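Local coordinates for 2,3-dihydroxybenzoate-AMP ligase (Bacillus subtilis, PDB 1MDB), which belongs to the ANL superfamily of AMP-binding enzymes and binds AMP and 2,3-dihydroxybenzoic acid, at residues E438-H452 against F491-P503. Numbering follows the deposited sequence.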
loop_
_atom_site.group_PDB
_atom_site.type_symbol
_atom_site.label_atom_id
_atom_site.label_comp_id
_atom_site.label_asym_id
_atom_site.label_seq_id
_atom_site.Cartn_x
_atom_site.Cartn_y
_atom_site.Cartn_z
ATOM N N GLU A 438 12.230 -11.632 27.474
ATOM C CA GLU A 438 11.190 -10.641 27.706
ATOM C C GLU A 438 10.772 -10.103 26.351
ATOM O O GLU A 438 11.618 -9.730 25.540
ATOM C CB GLU A 438 11.721 -9.493 28.572
ATOM C CG GLU A 438 12.066 -9.883 29.999
ATOM C CD GLU A 438 10.887 -9.767 30.946
ATOM O OE1 GLU A 438 9.778 -10.208 30.578
ATOM O OE2 GLU A 438 11.075 -9.239 32.064
ATOM N N LYS A 439 9.475 -10.074 26.089
ATOM C CA LYS A 439 9.012 -9.554 24.816
ATOM C C LYS A 439 8.871 -8.046 24.920
ATOM O O LYS A 439 8.398 -7.525 25.928
ATOM C CB LYS A 439 7.678 -10.196 24.425
ATOM C CG LYS A 439 7.814 -11.665 24.070
ATOM C CD LYS A 439 6.519 -12.255 23.547
ATOM C CE LYS A 439 6.712 -13.715 23.173
ATOM N NZ LYS A 439 5.498 -14.306 22.549
ATOM N N VAL A 440 9.320 -7.344 23.886
ATOM C CA VAL A 440 9.233 -5.890 23.865
ATOM C C VAL A 440 8.476 -5.411 22.633
ATOM O O VAL A 440 8.785 -5.810 21.508
ATOM C CB VAL A 440 10.633 -5.236 23.853
ATOM C CG1 VAL A 440 10.495 -3.721 23.794
ATOM C CG2 VAL A 440 11.418 -5.647 25.090
ATOM N N ALA A 441 7.476 -4.566 22.857
ATOM C CA ALA A 441 6.691 -4.004 21.770
ATOM C C ALA A 441 7.452 -2.761 21.317
ATOM O O ALA A 441 7.402 -1.718 21.968
ATOM C CB ALA A 441 5.283 -3.628 22.262
ATOM N N ALA A 442 8.164 -2.884 20.200
ATOM C CA ALA A 442 8.963 -1.787 19.660
ATOM C C ALA A 442 8.220 -0.452 19.577
ATOM O O ALA A 442 8.697 0.574 20.073
ATOM C CB ALA A 442 9.499 -2.172 18.273
ATOM N N GLU A 443 7.050 -0.475 18.959
ATOM C CA GLU A 443 6.238 0.729 18.777
ATOM C C GLU A 443 5.872 1.417 20.097
ATOM O O GLU A 443 5.758 2.645 20.159
ATOM C CB GLU A 443 4.983 0.367 17.970
ATOM C CG GLU A 443 4.093 1.537 17.559
ATOM C CD GLU A 443 3.228 2.062 18.697
ATOM O OE1 GLU A 443 2.850 1.261 19.579
ATOM O OE2 GLU A 443 2.915 3.273 18.700
ATOM N N GLU A 444 5.694 0.633 21.154
ATOM C CA GLU A 444 5.366 1.200 22.455
ATOM C C GLU A 444 6.492 2.150 22.877
ATOM O O GLU A 444 6.241 3.256 23.367
ATOM C CB GLU A 444 5.199 0.082 23.496
ATOM C CG GLU A 444 4.832 0.583 24.889
ATOM C CD GLU A 444 4.889 -0.503 25.957
ATOM O OE1 GLU A 444 4.795 -0.156 27.146
ATOM O OE2 GLU A 444 5.021 -1.697 25.622
ATOM N N VAL A 445 7.732 1.719 22.663
ATOM C CA VAL A 445 8.903 2.514 23.017
ATOM C C VAL A 445 9.108 3.683 22.051
ATOM O O VAL A 445 9.490 4.782 22.459
ATOM C CB VAL A 445 10.176 1.644 23.017
ATOM C CG1 VAL A 445 11.360 2.461 23.480
ATOM C CG2 VAL A 445 9.977 0.432 23.927
ATOM N N GLU A 446 8.860 3.448 20.770
ATOM C CA GLU A 446 9.019 4.511 19.789
ATOM C C GLU A 446 8.065 5.675 20.121
ATOM O O GLU A 446 8.459 6.844 20.055
ATOM C CB GLU A 446 8.758 3.960 18.388
ATOM C CG GLU A 446 9.720 2.825 17.988
ATOM C CD GLU A 446 9.237 2.051 16.777
ATOM O OE1 GLU A 446 9.857 1.023 16.417
ATOM O OE2 GLU A 446 8.230 2.481 16.179
ATOM N N ASN A 447 6.830 5.352 20.510
ATOM C CA ASN A 447 5.835 6.372 20.856
ATOM C C ASN A 447 6.358 7.315 21.933
ATOM O O ASN A 447 6.193 8.530 21.827
ATOM C CB ASN A 447 4.530 5.731 21.328
ATOM C CG ASN A 447 3.404 6.735 21.432
ATOM O OD1 ASN A 447 3.103 7.446 20.462
ATOM N ND2 ASN A 447 2.770 6.805 22.604
ATOM N N HIS A 448 6.984 6.754 22.968
ATOM C CA HIS A 448 7.572 7.551 24.046
ATOM C C HIS A 448 8.641 8.478 23.466
ATOM O O HIS A 448 8.625 9.686 23.694
ATOM C CB HIS A 448 8.237 6.641 25.092
ATOM C CG HIS A 448 7.281 6.027 26.065
ATOM N ND1 HIS A 448 6.837 6.691 27.188
ATOM C CD2 HIS A 448 6.663 4.823 26.071
ATOM C CE1 HIS A 448 5.983 5.925 27.843
ATOM N NE2 HIS A 448 5.859 4.784 27.187
ATOM N N LEU A 449 9.581 7.896 22.727
ATOM C CA LEU A 449 10.669 8.656 22.118
ATOM C C LEU A 449 10.183 9.802 21.224
ATOM O O LEU A 449 10.867 10.814 21.087
ATOM C CB LEU A 449 11.586 7.704 21.332
ATOM C CG LEU A 449 12.234 6.646 22.238
ATOM C CD1 LEU A 449 12.944 5.569 21.418
ATOM C CD2 LEU A 449 13.205 7.337 23.191
ATOM N N LEU A 450 9.000 9.651 20.633
ATOM C CA LEU A 450 8.439 10.695 19.777
ATOM C C LEU A 450 8.060 11.908 20.619
ATOM O O LEU A 450 7.844 13.000 20.091
ATOM C CB LEU A 450 7.192 10.188 19.031
ATOM C CG LEU A 450 7.424 9.150 17.931
ATOM C CD1 LEU A 450 6.119 8.883 17.190
ATOM C CD2 LEU A 450 8.469 9.662 16.956
ATOM N N ALA A 451 7.973 11.704 21.932
ATOM C CA ALA A 451 7.624 12.779 22.855
ATOM C C ALA A 451 8.850 13.632 23.172
ATOM O O ALA A 451 8.730 14.749 23.670
ATOM C CB ALA A 451 7.037 12.195 24.144
ATOM N N HIS A 452 10.034 13.110 22.885
ATOM C CA HIS A 452 11.242 13.872 23.151
ATOM C C HIS A 452 11.424 14.935 22.066
ATOM O O HIS A 452 11.393 14.631 20.872
ATOM C CB HIS A 452 12.464 12.958 23.198
ATOM C CG HIS A 452 13.698 13.648 23.678
ATOM N ND1 HIS A 452 14.331 14.630 22.948
ATOM C CD2 HIS A 452 14.376 13.552 24.847
ATOM C CE1 HIS A 452 15.343 15.112 23.648
ATOM N NE2 HIS A 452 15.392 14.474 24.803
ATOM N N PHE A 491 15.545 9.934 29.696
ATOM C CA PHE A 491 14.219 10.464 29.397
ATOM C C PHE A 491 13.175 9.364 29.602
ATOM O O PHE A 491 12.119 9.582 30.217
ATOM C CB PHE A 491 14.174 10.945 27.942
ATOM C CG PHE A 491 12.820 11.443 27.500
ATOM C CD1 PHE A 491 12.392 12.725 27.831
ATOM C CD2 PHE A 491 11.978 10.630 26.748
ATOM C CE1 PHE A 491 11.146 13.191 27.416
ATOM C CE2 PHE A 491 10.723 11.090 26.326
ATOM C CZ PHE A 491 10.308 12.371 26.663
ATOM N N LEU A 492 13.474 8.179 29.078
ATOM C CA LEU A 492 12.559 7.053 29.189
ATOM C C LEU A 492 12.493 6.561 30.627
ATOM O O LEU A 492 11.453 6.098 31.091
ATOM C CB LEU A 492 13.008 5.919 28.263
ATOM C CG LEU A 492 12.966 6.281 26.771
ATOM C CD1 LEU A 492 13.545 5.149 25.929
ATOM C CD2 LEU A 492 11.524 6.562 26.370
ATOM N N ARG A 493 13.612 6.677 31.328
ATOM C CA ARG A 493 13.695 6.237 32.711
ATOM C C ARG A 493 12.823 7.139 33.580
ATOM O O ARG A 493 12.081 6.663 34.431
ATOM C CB ARG A 493 15.156 6.279 33.171
ATOM C CG ARG A 493 15.519 5.228 34.197
ATOM C CD ARG A 493 17.001 5.298 34.555
ATOM N NE ARG A 493 17.873 4.967 33.428
ATOM C CZ ARG A 493 18.850 5.755 32.977
ATOM N NH1 ARG A 493 19.086 6.932 33.548
ATOM N NH2 ARG A 493 19.605 5.355 31.963
ATOM N N GLU A 494 12.908 8.444 33.339
ATOM C CA GLU A 494 12.135 9.437 34.083
ATOM C C GLU A 494 10.637 9.199 33.890
ATOM O O GLU A 494 9.828 9.505 34.766
ATOM C CB GLU A 494 12.519 10.840 33.601
ATOM C CG GLU A 494 12.128 12.001 34.515
ATOM C CD GLU A 494 10.651 12.364 34.446
ATOM O OE1 GLU A 494 10.070 12.340 33.332
ATOM O OE2 GLU A 494 10.074 12.696 35.508
ATOM N N ARG A 495 10.276 8.631 32.741
ATOM C CA ARG A 495 8.879 8.354 32.427
ATOM C C ARG A 495 8.346 7.057 33.025
ATOM O O ARG A 495 7.170 6.744 32.863
ATOM C CB ARG A 495 8.684 8.343 30.915
ATOM C CG ARG A 495 8.893 9.706 30.289
ATOM C CD ARG A 495 9.129 9.614 28.797
ATOM N NE ARG A 495 8.210 10.479 28.069
ATOM C CZ ARG A 495 6.986 10.122 27.706
ATOM N NH1 ARG A 495 6.539 8.914 27.994
ATOM N NH2 ARG A 495 6.205 10.978 27.076
ATOM N N GLY A 496 9.202 6.300 33.707
ATOM C CA GLY A 496 8.749 5.063 34.319
ATOM C C GLY A 496 8.663 3.854 33.406
ATOM O O GLY A 496 8.049 2.850 33.759
ATOM N N LEU A 497 9.267 3.950 32.226
ATOM C CA LEU A 497 9.271 2.843 31.269
ATOM C C LEU A 497 10.026 1.663 31.904
ATOM O O LEU A 497 11.121 1.842 32.428
ATOM C CB LEU A 497 9.984 3.289 29.981
ATOM C CG LEU A 497 9.562 2.789 28.590
ATOM C CD1 LEU A 497 10.729 2.054 27.950
ATOM C CD2 LEU A 497 8.334 1.911 28.673
ATOM N N ALA A 498 9.448 0.468 31.863
ATOM C CA ALA A 498 10.103 -0.704 32.442
ATOM C C ALA A 498 11.536 -0.818 31.909
ATOM O O ALA A 498 11.785 -0.629 30.717
ATOM C CB ALA A 498 9.313 -1.965 32.117
ATOM N N ALA A 499 12.469 -1.117 32.808
ATOM C CA ALA A 499 13.888 -1.233 32.467
ATOM C C ALA A 499 14.216 -2.106 31.251
ATOM O O ALA A 499 15.103 -1.770 30.473
ATOM C CB ALA A 499 14.669 -1.731 33.682
ATOM N N TYR A 500 13.512 -3.215 31.079
ATOM C CA TYR A 500 13.802 -4.100 29.958
ATOM C C TYR A 500 13.338 -3.594 28.587
ATOM O O TYR A 500 13.683 -4.185 27.561
ATOM C CB TYR A 500 13.216 -5.484 30.226
ATOM C CG TYR A 500 11.710 -5.580 30.123
ATOM C CD1 TYR A 500 11.091 -5.859 28.906
ATOM C CD2 TYR A 500 10.904 -5.430 31.251
ATOM C CE1 TYR A 500 9.709 -5.988 28.818
ATOM C CE2 TYR A 500 9.527 -5.559 31.170
ATOM C CZ TYR A 500 8.938 -5.839 29.955
ATOM O OH TYR A 500 7.572 -5.982 29.874
ATOM N N LYS A 501 12.572 -2.503 28.580
ATOM C CA LYS A 501 12.048 -1.909 27.346
ATOM C C LYS A 501 12.958 -0.794 26.850
ATOM O O LYS A 501 12.859 -0.363 25.699
ATOM C CB LYS A 501 10.649 -1.321 27.576
ATOM C CG LYS A 501 9.555 -2.342 27.868
ATOM C CD LYS A 501 8.263 -1.644 28.255
ATOM C CE LYS A 501 7.151 -2.645 28.499
ATOM N NZ LYS A 501 5.893 -1.973 28.883
ATOM N N ILE A 502 13.824 -0.314 27.734
ATOM C CA ILE A 502 14.749 0.755 27.394
ATOM C C ILE A 502 15.763 0.242 26.381
ATOM O O ILE A 502 16.408 -0.783 26.603
ATOM C CB ILE A 502 15.495 1.265 28.648
ATOM C CG1 ILE A 502 14.495 1.889 29.624
ATOM C CG2 ILE A 502 16.557 2.290 28.253
ATOM C CD1 ILE A 502 15.087 2.170 30.979
ATOM N N PRO A 503 15.920 0.955 25.254
ATOM C CA PRO A 503 16.870 0.551 24.208
ATOM C C PRO A 503 18.256 0.307 24.790
ATOM O O PRO A 503 18.761 1.129 25.546
ATOM C CB PRO A 503 16.874 1.747 23.253
ATOM C CG PRO A 503 15.507 2.361 23.451
ATOM C CD PRO A 503 15.323 2.268 24.948
HETATM O O HOH W 1 5.995 -5.769 26.793
#
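The Tyr500 ring is sandwiched: the Glu438 carboxylate stacks on one face, Glu438 OE2 lying 3.9 Å from Tyr500 CD2 with the planes 15° apart, and CG of neighbouring Lys501 covers the opposite face. At the ring's edge sit Val440 CG2 and the Lys439 carbonyl O, and this carbonyl accepts a hydrogen bond from a water that is weakly bonded to the Tyr500 hydroxyl. At the far end of this contact within the small C-terminal domain of the ANL fold, His452 meets Phe491 in a T-shaped pair, its edge toward the phenyl face, centroids 5.0 Å apart. His452 CB adds a CH-pi contact over that same ring, whose edge faces the His448 carbonyl O; His452 ND1 bonds to Ala454 N. Leu497 CG lies over one face of the His448 imidazole. Between the aromatic ends, helix 442-449 packs on helix 485-494 and the following loop. Leu449 CD2 presses on Leu492 CD1 at 3.5 Å, and Val445 points CG1 at Leu492 and Pro503 and CG2 at Leu497; Met460 and Val474 of two strands line the same apolar layer. Stretched out straight from CB to NZ, Lys501 reaches Glu444 in a salt bridge: Lys501 NZ meets Glu444 OE1 at 2.7 Å on the syn side, 22° out of the carboxylate plane.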